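Local coordinates for protein endo-alpha-mannosidase (PDB 4ACY) that acts as a GH99 endo-alpha-mannosidase, a TIM-barrel glycoside hydrolase that probably cuts internal alpha-mannosidic linkages of N-glycans, at residues A[325-330]-A[335-340]; A[122-127]-A[169-174]; A[204-209]-A[213-218]. All coordinates share one frame; numbering follows the deposited sequence.

Interaction 1 of 3, residues A[325-330]-A[335-340]; sequences TSFNEW and QIEPAV
With CG anti to the backbone N (chi1 -171°) and the chain extended beyond it, E337 carries its carboxylate up to the indole N-H of W330, while Q335, its CG held between backbone N and carbonyl carbon and its chain bent at chi2, lays its aliphatic part and amide over the same indole. Both segments belong to the long loop after strand 322-324, the last strand of the TIM barrel, which here doubles back on itself. W330 NE1 donates to E337 OE1 over 2.9 Å; the acceptor lies close to the indole plane, yet the N-H meets the carboxylate from above, 56° out of its plane. Y97 OH is a second hydrogen-bond partner of OE1. Q335 CG makes a CH-pi contact with W330, 3.4 Å from the centroid of the six-membered ring and almost on its normal, and the amide stacks nearly parallel to the indole, its NE2 held by Y352 OH. P338 O and A339 CB fill in along the edge of the indole, while E337 CB sits over a face of the F327 ring. The backbones are joined by I336 N donating to S326 O (2.9 Å) and E337 N to F327 O (3.1 Å). A cis peptide precedes S326, whose OG, also hydrogen-bonded to T334 OG1, closes an ST motif by accepting from E329 N at 2.9 Å.

Interaction 2 of 3, residues A[122-127]-A[169-174]; sequences VTWWGE and QYIVDT
I171 CD1 sits squarely over one face of the W124 indole, 3.7 Å from the centroid of the five-membered ring and 5° off its normal, a CH-pi contact between strand 117-124 and helix 161-175. Beside it, Y170 meets the six-membered end of the indole rim to rim: Y170 CD2 is 3.8 Å from W124 CZ2, the centroids lie 6.0 Å apart and neither ring lies over the face of the other. A chi1 of -177°, which turns CG away from the backbone N, sends the W124 indole out from the strand towards the helix. In the next shell N167, one turn earlier on that helix, accepts through OD1 from W124 NE1 and fixes the rotation of the indole. T174 OG1 covers a face of the Y170 ring, 3.2 Å above its plane, because it donates to the backbone Y170 O at 2.7 Å, while T174 N reaches the same oxygen from the opposite face. An alanine replacing W124 would probably leave I171 CD1 facing a gap and the N167 carboxamide oxygen without its indole donor. Further out, Y130 stacks on Y170, and F151 meets W124 with the planes at about 80°. The contact therefore joins the second barrel strand to the helix following the third, with F151 and I153 of strand 148-153 also packing against I171.

Interaction 3 of 3, residues A[204-209]-A[213-218]; sequences AKLFAA and ISVRNT
R216 CB starts 4.0 Å from A209 CA, and the bend at chi2 then turns the chain across the end of helix 200-207. CG passes 3.2 Å from F207 O and CD lies a little further from the same oxygen, which NE finally grips: R216 NE donates to F207 O over 2.7 Å in a nearly straight bond (169°), with the acceptor in the guanidinium plane. NH2 comes alongside F207 CB, while F207 CD1 lies over a face of the guanidinium, the ring and guanidinium planes being 48° apart. Beyond the segments NH1 forms a salt bridge with D221 and NH2 one with D243, so the charged tip is held from several directions. S214 works nearby in both senses: its OG accepts from R216 N (2.9 Å), which makes an ST turn and sets the backbone from which the arginine departs, and donates to A208 O (2.8 Å). The preceding carbonyls are taken by backbone donors, I213 N to K205 O (2.9 Å) and V215 N to L206 O (3.0 Å). L206 CD1 packs against V215 CG1, and water 2 donates to both A209 O and R216 O. A type II turn, V215 to T218, follows. Peptide N-H groups, a serine and an arginine thus satisfy successive carbonyls at a helix C-terminus, where an alpha/beta barrel chain turns from its outer helix towards the next strand, 223-227.

All three contacts belong to one TIM barrel. Interaction 2 comes first along the chain, then interaction 3, then interaction 1. Interactions 2 and 3 lie on the same side of the chain's centre, about 18 Å apart between centres, and share helix 161-175: it carries one half of interaction 2, and its R165 hydrogen-bonds to the loop of interaction 3. Interaction 1 lies on the opposite side, about 23 Å from interaction 2 and 35 Å from interaction 3, centre to centre. It follows the last strand, at the C-terminal barrel end that holds the active site in TIM-barrel enzymes; interaction 3 shapes a helix-to-strand connection, and interaction 2 ties strand 117-124 to helix 161-175.

Interaction 1 of 3, residues A[325-330]-A[335-340]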
ATOM      1  N   THR A 325      -4.153  -1.624  -3.450  1.00 13.91           N
ATOM      2  CA  THR A 325      -3.986  -0.200  -3.228  1.00 13.42           C
ATOM      3  C   THR A 325      -5.400   0.389  -3.149  1.00 13.17           C
ATOM      4  O   THR A 325      -5.996   0.652  -4.187  1.00 13.10           O
ATOM      5  CB  THR A 325      -3.204   0.441  -4.396  1.00 13.64           C
ATOM      6  OG1 THR A 325      -1.906  -0.175  -4.492  1.00 13.54           O
ATOM      7  CG2 THR A 325      -3.044   1.968  -4.154  1.00 13.64           C
ATOM      8  N   SER A 326      -5.961   0.579  -1.949  1.00 13.19           N
ATOM      9  CA  SER A 326      -5.277   0.441  -0.664  1.00 13.09           C
ATOM     10  C   SER A 326      -6.263  -0.036   0.388  1.00 13.10           C
ATOM     11  O   SER A 326      -7.466   0.002   0.164  1.00 12.55           O
ATOM     12  CB  SER A 326      -4.757   1.817  -0.223  1.00 13.18           C
ATOM     13  OG  SER A 326      -5.831   2.751  -0.134  1.00 13.29           O
ATOM     14  N   PHE A 327      -5.773  -0.455   1.554  1.00 13.17           N
ATOM     15  CA  PHE A 327      -6.695  -0.512   2.672  1.00 13.24           C
ATOM     16  C   PHE A 327      -7.210   0.900   3.008  1.00 13.31           C
ATOM     17  O   PHE A 327      -8.412   1.123   3.103  1.00 12.99           O
ATOM     18  CB  PHE A 327      -6.085  -1.150   3.918  1.00 13.70           C
ATOM     19  CG  PHE A 327      -7.071  -1.229   5.064  1.00 14.01           C
ATOM     20  CD1 PHE A 327      -8.174  -2.073   4.972  1.00 14.82           C
ATOM     21  CD2 PHE A 327      -6.937  -0.414   6.182  1.00 14.53           C
ATOM     22  CE1 PHE A 327      -9.119  -2.127   5.983  1.00 14.67           C
ATOM     23  CE2 PHE A 327      -7.876  -0.468   7.201  1.00 14.76           C
ATOM     24  CZ  PHE A 327      -8.960  -1.335   7.102  1.00 14.85           C
ATOM     25  N   ASN A 328      -6.309   1.858   3.202  1.00 13.07           N
ATOM     26  CA  ASN A 328      -6.742   3.119   3.796  1.00 13.08           C
ATOM     27  C   ASN A 328      -5.894   4.326   3.427  1.00 12.64           C
ATOM     28  O   ASN A 328      -5.511   5.115   4.301  1.00 12.66           O
ATOM     29  CB  ASN A 328      -6.863   3.005   5.330  1.00 13.01           C
ATOM     30  CG  ASN A 328      -5.530   2.727   6.021  1.00 13.21           C
ATOM     31  OD1 ASN A 328      -4.586   2.204   5.410  1.00 13.50           O
ATOM     32  ND2 ASN A 328      -5.452   3.072   7.316  1.00 13.22           N
ATOM     33  N   GLU A 329      -5.622   4.469   2.133  1.00 13.28           N
ATOM     34  CA  GLU A 329      -5.015   5.711   1.642  1.00 13.29           C
ATOM     35  C   GLU A 329      -6.185   6.627   1.293  1.00 13.50           C
ATOM     36  O   GLU A 329      -6.589   6.744   0.127  1.00 13.61           O
ATOM     37  CB  GLU A 329      -4.128   5.441   0.422  1.00 13.37           C
ATOM     38  CG  GLU A 329      -2.793   6.243   0.400  1.00 13.51           C
ATOM     39  CD  GLU A 329      -2.959   7.770   0.386  1.00 13.97           C
ATOM     40  OE1 GLU A 329      -4.058   8.278   0.677  1.00 13.56           O
ATOM     41  OE2 GLU A 329      -1.950   8.478   0.100  1.00 14.12           O
ATOM     42  N   TRP A 330      -6.749   7.236   2.335  1.00 13.79           N
ATOM     43  CA  TRP A 330      -7.942   8.057   2.213  1.00 13.63           C
ATOM     44  C   TRP A 330      -7.709   9.264   1.321  1.00 13.89           C
ATOM     45  O   TRP A 330      -8.615   9.662   0.573  1.00 14.03           O
ATOM     46  CB  TRP A 330      -8.469   8.468   3.605  1.00 13.89           C
ATOM     47  CG  TRP A 330      -9.136   7.312   4.300  1.00 14.05           C
ATOM     48  CD1 TRP A 330      -8.550   6.417   5.144  1.00 14.20           C
ATOM     49  CD2 TRP A 330     -10.511   6.898   4.164  1.00 14.25           C
ATOM     50  NE1 TRP A 330      -9.471   5.487   5.565  1.00 14.21           N
ATOM     51  CE2 TRP A 330     -10.678   5.748   4.967  1.00 14.26           C
ATOM     52  CE3 TRP A 330     -11.613   7.385   3.437  1.00 14.50           C
ATOM     53  CZ2 TRP A 330     -11.912   5.082   5.084  1.00 14.32           C
ATOM     54  CZ3 TRP A 330     -12.837   6.721   3.555  1.00 14.39           C
ATOM     55  CH2 TRP A 330     -12.967   5.578   4.372  1.00 14.52           C
ATOM     56  N   GLN A 335      -9.232   3.661  -0.898  1.00 13.97           N
ATOM     57  CA  GLN A 335      -9.450   2.804   0.276  1.00 13.85           C
ATOM     58  C   GLN A 335     -10.528   1.742   0.047  1.00 14.31           C
ATOM     59  O   GLN A 335     -11.531   2.008  -0.617  1.00 14.98           O
ATOM     60  CB  GLN A 335      -9.754   3.650   1.529  1.00 13.59           C
ATOM     61  CG  GLN A 335     -11.163   4.250   1.628  1.00 13.36           C
ATOM     62  CD  GLN A 335     -11.507   5.295   0.548  1.00 13.29           C
ATOM     63  OE1 GLN A 335     -10.639   6.033   0.051  1.00 13.55           O
ATOM     64  NE2 GLN A 335     -12.775   5.367   0.202  1.00 13.34           N
ATOM     65  N   ILE A 336     -10.295   0.541   0.570  1.00 13.98           N
ATOM     66  CA  ILE A 336     -11.394  -0.436   0.640  1.00 14.28           C
ATOM     67  C   ILE A 336     -12.051  -0.350   2.009  1.00 14.38           C
ATOM     68  O   ILE A 336     -13.141  -0.920   2.211  1.00 14.49           O
ATOM     69  CB  ILE A 336     -10.953  -1.882   0.280  1.00 14.15           C
ATOM     70  CG1 ILE A 336      -9.878  -2.377   1.259  1.00 14.51           C
ATOM     71  CG2 ILE A 336     -10.494  -1.979  -1.209  1.00 14.27           C
ATOM     72  CD1 ILE A 336      -9.608  -3.877   1.111  1.00 14.95           C
ATOM     73  N   GLU A 337     -11.414   0.387   2.920  1.00 14.48           N
ATOM     74  CA  GLU A 337     -11.952   0.635   4.266  1.00 14.65           C
ATOM     75  C   GLU A 337     -13.366   1.227   4.180  1.00 15.04           C
ATOM     76  O   GLU A 337     -13.659   2.042   3.284  1.00 14.89           O
ATOM     77  CB  GLU A 337     -11.031   1.530   5.091  1.00 14.68           C
ATOM     78  CG  GLU A 337     -11.477   1.619   6.552  1.00 14.64           C
ATOM     79  CD  GLU A 337     -10.620   2.467   7.424  1.00 15.30           C
ATOM     80  OE1 GLU A 337      -9.566   2.984   6.969  1.00 15.21           O
ATOM     81  OE2 GLU A 337     -11.006   2.620   8.606  1.00 15.02           O
ATOM     82  N   PRO A 338     -14.272   0.775   5.072  1.00 15.01           N
ATOM     83  CA  PRO A 338     -15.644   1.270   4.989  1.00 15.35           C
ATOM     84  C   PRO A 338     -15.761   2.779   5.074  1.00 15.39           C
ATOM     85  O   PRO A 338     -15.144   3.402   5.930  1.00 15.35           O
ATOM     86  CB  PRO A 338     -16.316   0.617   6.211  1.00 15.41           C
ATOM     87  CG  PRO A 338     -15.605  -0.673   6.336  1.00 15.51           C
ATOM     88  CD  PRO A 338     -14.163  -0.385   5.981  1.00 15.44           C
ATOM     89  N   ALA A 339     -16.584   3.331   4.187  1.00 15.76           N
ATOM     90  CA  ALA A 339     -16.856   4.760   4.116  1.00 16.34           C
ATOM     91  C   ALA A 339     -18.359   4.956   4.334  1.00 16.56           C
ATOM     92  O   ALA A 339     -19.143   4.059   4.029  1.00 16.94           O
ATOM     93  CB  ALA A 339     -16.438   5.289   2.744  1.00 16.07           C
ATOM     94  N   VAL A 340     -18.739   6.124   4.842  1.00 17.05           N
ATOM     95  CA  VAL A 340     -20.159   6.445   5.111  1.00 17.65           C
ATOM     96  C   VAL A 340     -20.589   7.729   4.412  1.00 18.31           C
ATOM     97  O   VAL A 340     -19.752   8.582   4.089  1.00 17.87           O
ATOM     98  CB  VAL A 340     -20.426   6.599   6.637  1.00 17.58           C
ATOM     99  CG1 VAL A 340     -20.173   5.279   7.341  1.00 17.62           C
ATOM    100  CG2 VAL A 340     -19.562   7.718   7.261  1.00 17.73           C
TER
HETATM  101  O   HOH W   1     -11.098   8.916   0.390  1.00 22.26           O

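Interaction 2 of 3, residues A[122-127]-A[169-174]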
ATOM      1  N   VAL A 122       2.674  -2.187   5.893  1.00 13.61           N
ATOM      2  CA  VAL A 122       2.552  -0.898   6.546  1.00 13.59           C
ATOM      3  C   VAL A 122       3.542   0.122   6.015  1.00 13.71           C
ATOM      4  O   VAL A 122       4.748  -0.148   5.910  1.00 13.80           O
ATOM      5  CB  VAL A 122       2.680  -1.030   8.093  1.00 13.82           C
ATOM      6  CG1 VAL A 122       4.058  -1.514   8.498  1.00 14.55           C
ATOM      7  CG2 VAL A 122       2.364   0.296   8.760  1.00 14.38           C
ATOM      8  N   THR A 123       3.028   1.311   5.726  1.00 13.39           N
ATOM      9  CA  THR A 123       3.867   2.439   5.354  1.00 14.19           C
ATOM     10  C   THR A 123       5.026   2.646   6.362  1.00 14.11           C
ATOM     11  O   THR A 123       4.808   2.657   7.586  1.00 14.18           O
ATOM     12  CB  THR A 123       2.966   3.694   5.182  1.00 14.95           C
ATOM     13  OG1 THR A 123       3.661   4.690   4.434  1.00 16.98           O
ATOM     14  CG2 THR A 123       2.521   4.235   6.559  1.00 14.68           C
ATOM     15  N   TRP A 124       6.254   2.812   5.852  1.00 14.09           N
ATOM     16  CA  TRP A 124       7.423   2.940   6.728  1.00 14.53           C
ATOM     17  C   TRP A 124       8.266   4.136   6.302  1.00 14.99           C
ATOM     18  O   TRP A 124       8.767   4.192   5.172  1.00 14.46           O
ATOM     19  CB  TRP A 124       8.267   1.657   6.704  1.00 14.53           C
ATOM     20  CG  TRP A 124       9.426   1.725   7.650  1.00 14.62           C
ATOM     21  CD1 TRP A 124      10.719   2.058   7.343  1.00 14.72           C
ATOM     22  CD2 TRP A 124       9.391   1.498   9.062  1.00 15.01           C
ATOM     23  NE1 TRP A 124      11.497   2.025   8.485  1.00 14.69           N
ATOM     24  CE2 TRP A 124      10.707   1.686   9.550  1.00 14.88           C
ATOM     25  CE3 TRP A 124       8.381   1.140   9.961  1.00 15.19           C
ATOM     26  CZ2 TRP A 124      11.037   1.527  10.910  1.00 15.17           C
ATOM     27  CZ3 TRP A 124       8.708   0.985  11.320  1.00 15.46           C
ATOM     28  CH2 TRP A 124      10.028   1.175  11.771  1.00 15.19           C
ATOM     29  N   TRP A 125       8.401   5.095   7.210  1.00 15.31           N
ATOM     30  CA  TRP A 125       8.985   6.394   6.869  1.00 16.29           C
ATOM     31  C   TRP A 125      10.381   6.619   7.450  1.00 17.56           C
ATOM     32  O   TRP A 125      10.820   7.753   7.623  1.00 18.54           O
ATOM     33  CB  TRP A 125       8.000   7.514   7.243  1.00 16.14           C
ATOM     34  CG  TRP A 125       6.876   7.577   6.261  1.00 15.78           C
ATOM     35  CD1 TRP A 125       5.651   6.975   6.364  1.00 15.68           C
ATOM     36  CD2 TRP A 125       6.889   8.254   5.000  1.00 15.68           C
ATOM     37  NE1 TRP A 125       4.898   7.240   5.240  1.00 15.69           N
ATOM     38  CE2 TRP A 125       5.629   8.038   4.395  1.00 15.89           C
ATOM     39  CE3 TRP A 125       7.836   9.042   4.331  1.00 15.68           C
ATOM     40  CZ2 TRP A 125       5.302   8.558   3.134  1.00 16.04           C
ATOM     41  CZ3 TRP A 125       7.510   9.560   3.085  1.00 15.75           C
ATOM     42  CH2 TRP A 125       6.245   9.324   2.503  1.00 16.02           C
ATOM     43  N   GLY A 126      11.085   5.528   7.716  1.00 18.00           N
ATOM     44  CA  GLY A 126      12.477   5.609   8.147  1.00 18.93           C
ATOM     45  C   GLY A 126      12.672   5.849   9.626  1.00 19.65           C
ATOM     46  O   GLY A 126      11.840   5.473  10.442  1.00 19.29           O
ATOM     47  N   GLU A 127      13.795   6.485   9.970  1.00 21.20           N
ATOM     48  CA  GLU A 127      14.161   6.705  11.380  1.00 22.52           C
ATOM     49  C   GLU A 127      13.040   7.333  12.221  1.00 23.29           C
ATOM     50  O   GLU A 127      12.885   6.998  13.396  1.00 24.03           O
ATOM     51  CB  GLU A 127      15.453   7.535  11.477  1.00 23.15           C
ATOM     52  N   GLN A 169      17.583  -3.344   8.850  1.00 20.48           N
ATOM     53  CA  GLN A 169      18.160  -3.869  10.084  1.00 21.29           C
ATOM     54  C   GLN A 169      17.264  -3.553  11.265  1.00 20.89           C
ATOM     55  O   GLN A 169      17.019  -4.414  12.096  1.00 20.60           O
ATOM     56  CB  GLN A 169      19.550  -3.303  10.341  1.00 22.49           C
ATOM     57  CG  GLN A 169      20.584  -3.670   9.307  1.00 24.53           C
ATOM     58  CD  GLN A 169      21.871  -2.892   9.514  1.00 26.55           C
ATOM     59  OE1 GLN A 169      22.372  -2.808  10.633  1.00 29.09           O
ATOM     60  NE2 GLN A 169      22.413  -2.326   8.443  1.00 26.64           N
ATOM     61  N   TYR A 170      16.767  -2.316  11.330  1.00 20.89           N
ATOM     62  CA  TYR A 170      15.871  -1.939  12.408  1.00 20.79           C
ATOM     63  C   TYR A 170      14.599  -2.794  12.408  1.00 20.38           C
ATOM     64  O   TYR A 170      14.172  -3.288  13.453  1.00 20.22           O
ATOM     65  CB  TYR A 170      15.496  -0.445  12.379  1.00 21.78           C
ATOM     66  CG  TYR A 170      14.596  -0.111  13.549  1.00 22.49           C
ATOM     67  CD1 TYR A 170      15.133   0.232  14.796  1.00 22.82           C
ATOM     68  CD2 TYR A 170      13.203  -0.214  13.436  1.00 22.64           C
ATOM     69  CE1 TYR A 170      14.303   0.500  15.877  1.00 23.23           C
ATOM     70  CE2 TYR A 170      12.375   0.049  14.513  1.00 23.32           C
ATOM     71  CZ  TYR A 170      12.931   0.405  15.729  1.00 23.08           C
ATOM     72  OH  TYR A 170      12.098   0.653  16.789  1.00 24.02           O
ATOM     73  N   ILE A 171      14.005  -2.959  11.231  1.00 19.78           N
ATOM     74  CA  ILE A 171      12.743  -3.678  11.100  1.00 19.31           C
ATOM     75  C   ILE A 171      12.922  -5.148  11.500  1.00 19.80           C
ATOM     76  O   ILE A 171      12.143  -5.679  12.290  1.00 19.86           O
ATOM     77  CB  ILE A 171      12.174  -3.534   9.671  1.00 18.57           C
ATOM     78  CG1 ILE A 171      11.628  -2.105   9.472  1.00 18.45           C
ATOM     79  CG2 ILE A 171      11.096  -4.585   9.385  1.00 18.68           C
ATOM     80  CD1 ILE A 171      11.381  -1.715   8.007  1.00 17.82           C
ATOM     81  N   VAL A 172      13.958  -5.787  10.961  1.00 20.47           N
ATOM     82  CA  VAL A 172      14.236  -7.196  11.262  1.00 20.66           C
ATOM     83  C   VAL A 172      14.601  -7.388  12.744  1.00 21.72           C
ATOM     84  O   VAL A 172      14.094  -8.297  13.391  1.00 21.27           O
ATOM     85  CB  VAL A 172      15.326  -7.788  10.330  1.00 20.80           C
ATOM     86  CG1 VAL A 172      15.759  -9.183  10.783  1.00 20.63           C
ATOM     87  CG2 VAL A 172      14.830  -7.852   8.872  1.00 20.11           C
ATOM     88  N   ASP A 173      15.455  -6.523  13.282  1.00 22.76           N
ATOM     89  CA  ASP A 173      15.858  -6.639  14.695  1.00 24.09           C
ATOM     90  C   ASP A 173      14.713  -6.413  15.657  1.00 24.04           C
ATOM     91  O   ASP A 173      14.625  -7.067  16.691  1.00 25.07           O
ATOM     92  CB  ASP A 173      16.984  -5.657  15.036  1.00 25.11           C
ATOM     93  CG  ASP A 173      18.308  -6.039  14.412  1.00 26.58           C
ATOM     94  OD1 ASP A 173      18.453  -7.172  13.910  1.00 27.50           O
ATOM     95  OD2 ASP A 173      19.216  -5.187  14.412  1.00 28.06           O
ATOM     96  N   THR A 174      13.842  -5.471  15.333  1.00 23.38           N
ATOM     97  CA  THR A 174      12.784  -5.086  16.248  1.00 23.07           C
ATOM     98  C   THR A 174      11.528  -5.944  16.113  1.00 22.77           C
ATOM     99  O   THR A 174      10.905  -6.288  17.113  1.00 22.81           O
ATOM    100  CB  THR A 174      12.421  -3.596  16.074  1.00 22.88           C
ATOM    101  OG1 THR A 174      13.620  -2.808  16.069  1.00 22.72           O
ATOM    102  CG2 THR A 174      11.493  -3.125  17.178  1.00 22.78           C
TER

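Interaction 3 of 3, residues A[204-209]-A[213-218]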
ATOM      1  N   ALA A 204      22.332  -2.204  -6.384  1.00 21.57           N
ATOM      2  CA  ALA A 204      23.145  -3.424  -6.505  1.00 21.76           C
ATOM      3  C   ALA A 204      24.154  -3.574  -5.366  1.00 22.34           C
ATOM      4  O   ALA A 204      24.480  -4.693  -4.966  1.00 21.99           O
ATOM      5  CB  ALA A 204      23.832  -3.483  -7.866  1.00 21.94           C
ATOM      6  N   LYS A 205      24.626  -2.452  -4.826  1.00 22.84           N
ATOM      7  CA  LYS A 205      25.532  -2.477  -3.671  1.00 23.00           C
ATOM      8  C   LYS A 205      24.885  -3.138  -2.457  1.00 22.77           C
ATOM      9  O   LYS A 205      25.562  -3.719  -1.609  1.00 23.52           O
ATOM     10  CB  LYS A 205      25.976  -1.062  -3.310  1.00 23.85           C
ATOM     11  CG  LYS A 205      26.842  -0.421  -4.382  1.00 25.08           C
ATOM     12  CD  LYS A 205      27.109   1.031  -4.069  1.00 26.04           C
ATOM     13  CE  LYS A 205      28.151   1.590  -5.021  1.00 27.09           C
ATOM     14  NZ  LYS A 205      28.290   3.055  -4.775  1.00 28.08           N
ATOM     15  N   LEU A 206      23.565  -3.013  -2.380  1.00 21.34           N
ATOM     16  CA  LEU A 206      22.774  -3.549  -1.285  1.00 20.82           C
ATOM     17  C   LEU A 206      22.206  -4.942  -1.599  1.00 20.10           C
ATOM     18  O   LEU A 206      22.114  -5.786  -0.701  1.00 20.12           O
ATOM     19  CB  LEU A 206      21.624  -2.569  -0.964  1.00 20.77           C
ATOM     20  CG  LEU A 206      20.694  -2.942   0.183  1.00 20.88           C
ATOM     21  CD1 LEU A 206      21.496  -2.975   1.469  1.00 21.68           C
ATOM     22  CD2 LEU A 206      19.528  -1.947   0.292  1.00 20.98           C
ATOM     23  N   PHE A 207      21.848  -5.184  -2.863  1.00 20.03           N
ATOM     24  CA  PHE A 207      21.078  -6.380  -3.227  1.00 20.26           C
ATOM     25  C   PHE A 207      21.821  -7.438  -4.061  1.00 20.86           C
ATOM     26  O   PHE A 207      21.330  -8.554  -4.207  1.00 19.98           O
ATOM     27  CB  PHE A 207      19.771  -5.997  -3.944  1.00 20.13           C
ATOM     28  CG  PHE A 207      18.807  -5.202  -3.101  1.00 20.20           C
ATOM     29  CD1 PHE A 207      18.594  -5.512  -1.759  1.00 20.21           C
ATOM     30  CD2 PHE A 207      18.078  -4.155  -3.674  1.00 20.07           C
ATOM     31  CE1 PHE A 207      17.682  -4.782  -0.989  1.00 20.38           C
ATOM     32  CE2 PHE A 207      17.163  -3.423  -2.907  1.00 19.96           C
ATOM     33  CZ  PHE A 207      16.975  -3.733  -1.567  1.00 20.03           C
ATOM     34  N   ALA A 208      22.967  -7.088  -4.646  1.00 21.74           N
ATOM     35  CA  ALA A 208      23.808  -8.098  -5.313  1.00 23.29           C
ATOM     36  C   ALA A 208      24.530  -8.931  -4.260  1.00 23.81           C
ATOM     37  O   ALA A 208      24.904  -8.422  -3.203  1.00 23.77           O
ATOM     38  CB  ALA A 208      24.813  -7.445  -6.260  1.00 23.46           C
ATOM     39  N   ALA A 209      24.720 -10.217  -4.540  1.00 25.74           N
ATOM     40  CA  ALA A 209      25.428 -11.109  -3.612  1.00 27.17           C
ATOM     41  C   ALA A 209      26.785 -10.518  -3.207  1.00 28.30           C
ATOM     42  O   ALA A 209      27.129 -10.497  -2.027  1.00 29.91           O
ATOM     43  CB  ALA A 209      25.600 -12.496  -4.234  1.00 27.94           C
ATOM     44  N   ILE A 213      27.669  -3.326   0.385  1.00 25.63           N
ATOM     45  CA  ILE A 213      26.905  -3.337   1.635  1.00 24.63           C
ATOM     46  C   ILE A 213      25.784  -4.388   1.591  1.00 23.81           C
ATOM     47  O   ILE A 213      24.690  -4.172   2.122  1.00 23.39           O
ATOM     48  CB  ILE A 213      26.347  -1.920   2.001  1.00 25.20           C
ATOM     49  CG1 ILE A 213      25.522  -1.332   0.849  1.00 25.00           C
ATOM     50  CG2 ILE A 213      27.489  -0.980   2.395  1.00 25.07           C
ATOM     51  CD1 ILE A 213      24.620  -0.137   1.267  1.00 25.03           C
ATOM     52  N   SER A 214      26.066  -5.530   0.965  1.00 23.14           N
ATOM     53  CA  SER A 214      25.018  -6.514   0.677  1.00 22.19           C
ATOM     54  C   SER A 214      24.319  -7.029   1.922  1.00 21.82           C
ATOM     55  O   SER A 214      24.945  -7.240   2.968  1.00 22.07           O
ATOM     56  CB  SER A 214      25.564  -7.700  -0.119  1.00 22.91           C
ATOM     57  OG  SER A 214      24.513  -8.591  -0.465  1.00 22.44           O
ATOM     58  N   VAL A 215      23.011  -7.219   1.807  1.00 20.96           N
ATOM     59  CA  VAL A 215      22.249  -7.926   2.843  1.00 20.16           C
ATOM     60  C   VAL A 215      22.036  -9.398   2.460  1.00 19.39           C
ATOM     61  O   VAL A 215      21.430 -10.169   3.214  1.00 19.85           O
ATOM     62  CB  VAL A 215      20.856  -7.273   3.099  1.00 20.37           C
ATOM     63  CG1 VAL A 215      21.023  -5.945   3.811  1.00 20.81           C
ATOM     64  CG2 VAL A 215      20.082  -7.106   1.807  1.00 20.57           C
ATOM     65  N   ARG A 216      22.515  -9.781   1.286  1.00 18.94           N
ATOM     66  CA  ARG A 216      22.269 -11.125   0.796  1.00 19.33           C
ATOM     67  C   ARG A 216      23.021 -12.117   1.666  1.00 20.09           C
ATOM     68  O   ARG A 216      24.207 -11.931   1.975  1.00 20.34           O
ATOM     69  CB  ARG A 216      22.674 -11.286  -0.664  1.00 19.08           C
ATOM     70  CG  ARG A 216      21.881 -10.436  -1.678  1.00 18.94           C
ATOM     71  CD  ARG A 216      20.382 -10.618  -1.503  1.00 18.45           C
ATOM     72  NE  ARG A 216      19.635  -9.871  -2.522  1.00 18.46           N
ATOM     73  CZ  ARG A 216      18.306  -9.813  -2.582  1.00 17.88           C
ATOM     74  NH1 ARG A 216      17.564 -10.466  -1.703  1.00 17.86           N
ATOM     75  NH2 ARG A 216      17.721  -9.105  -3.543  1.00 17.57           N
ATOM     76  N   ASN A 217      22.289 -13.139   2.094  1.00 20.06           N
ATOM     77  CA  ASN A 217      22.823 -14.210   2.931  1.00 20.47           C
ATOM     78  C   ASN A 217      23.276 -13.752   4.308  1.00 20.90           C
ATOM     79  O   ASN A 217      24.079 -14.415   4.972  1.00 22.37           O
ATOM     80  CB  ASN A 217      23.882 -15.005   2.164  1.00 20.54           C
ATOM     81  CG  ASN A 217      23.298 -15.667   0.943  1.00 20.85           C
ATOM     82  OD1 ASN A 217      22.206 -16.251   0.997  1.00 21.01           O
ATOM     83  ND2 ASN A 217      24.006 -15.575  -0.171  1.00 21.43           N
ATOM     84  N   THR A 218      22.744 -12.607   4.726  1.00 20.69           N
ATOM     85  CA  THR A 218      22.816 -12.165   6.104  1.00 20.90           C
ATOM     86  C   THR A 218      21.447 -12.432   6.705  1.00 20.96           C
ATOM     87  O   THR A 218      20.525 -12.834   5.999  1.00 21.35           O
ATOM     88  CB  THR A 218      23.119 -10.650   6.216  1.00 21.07           C
ATOM     89  OG1 THR A 218      21.950  -9.901   5.843  1.00 20.49           O
ATOM     90  CG2 THR A 218      24.272 -10.257   5.321  1.00 20.75           C
TER
HETATM   91  O   HOH W   2      26.347 -11.458   0.191  1.00 36.76           O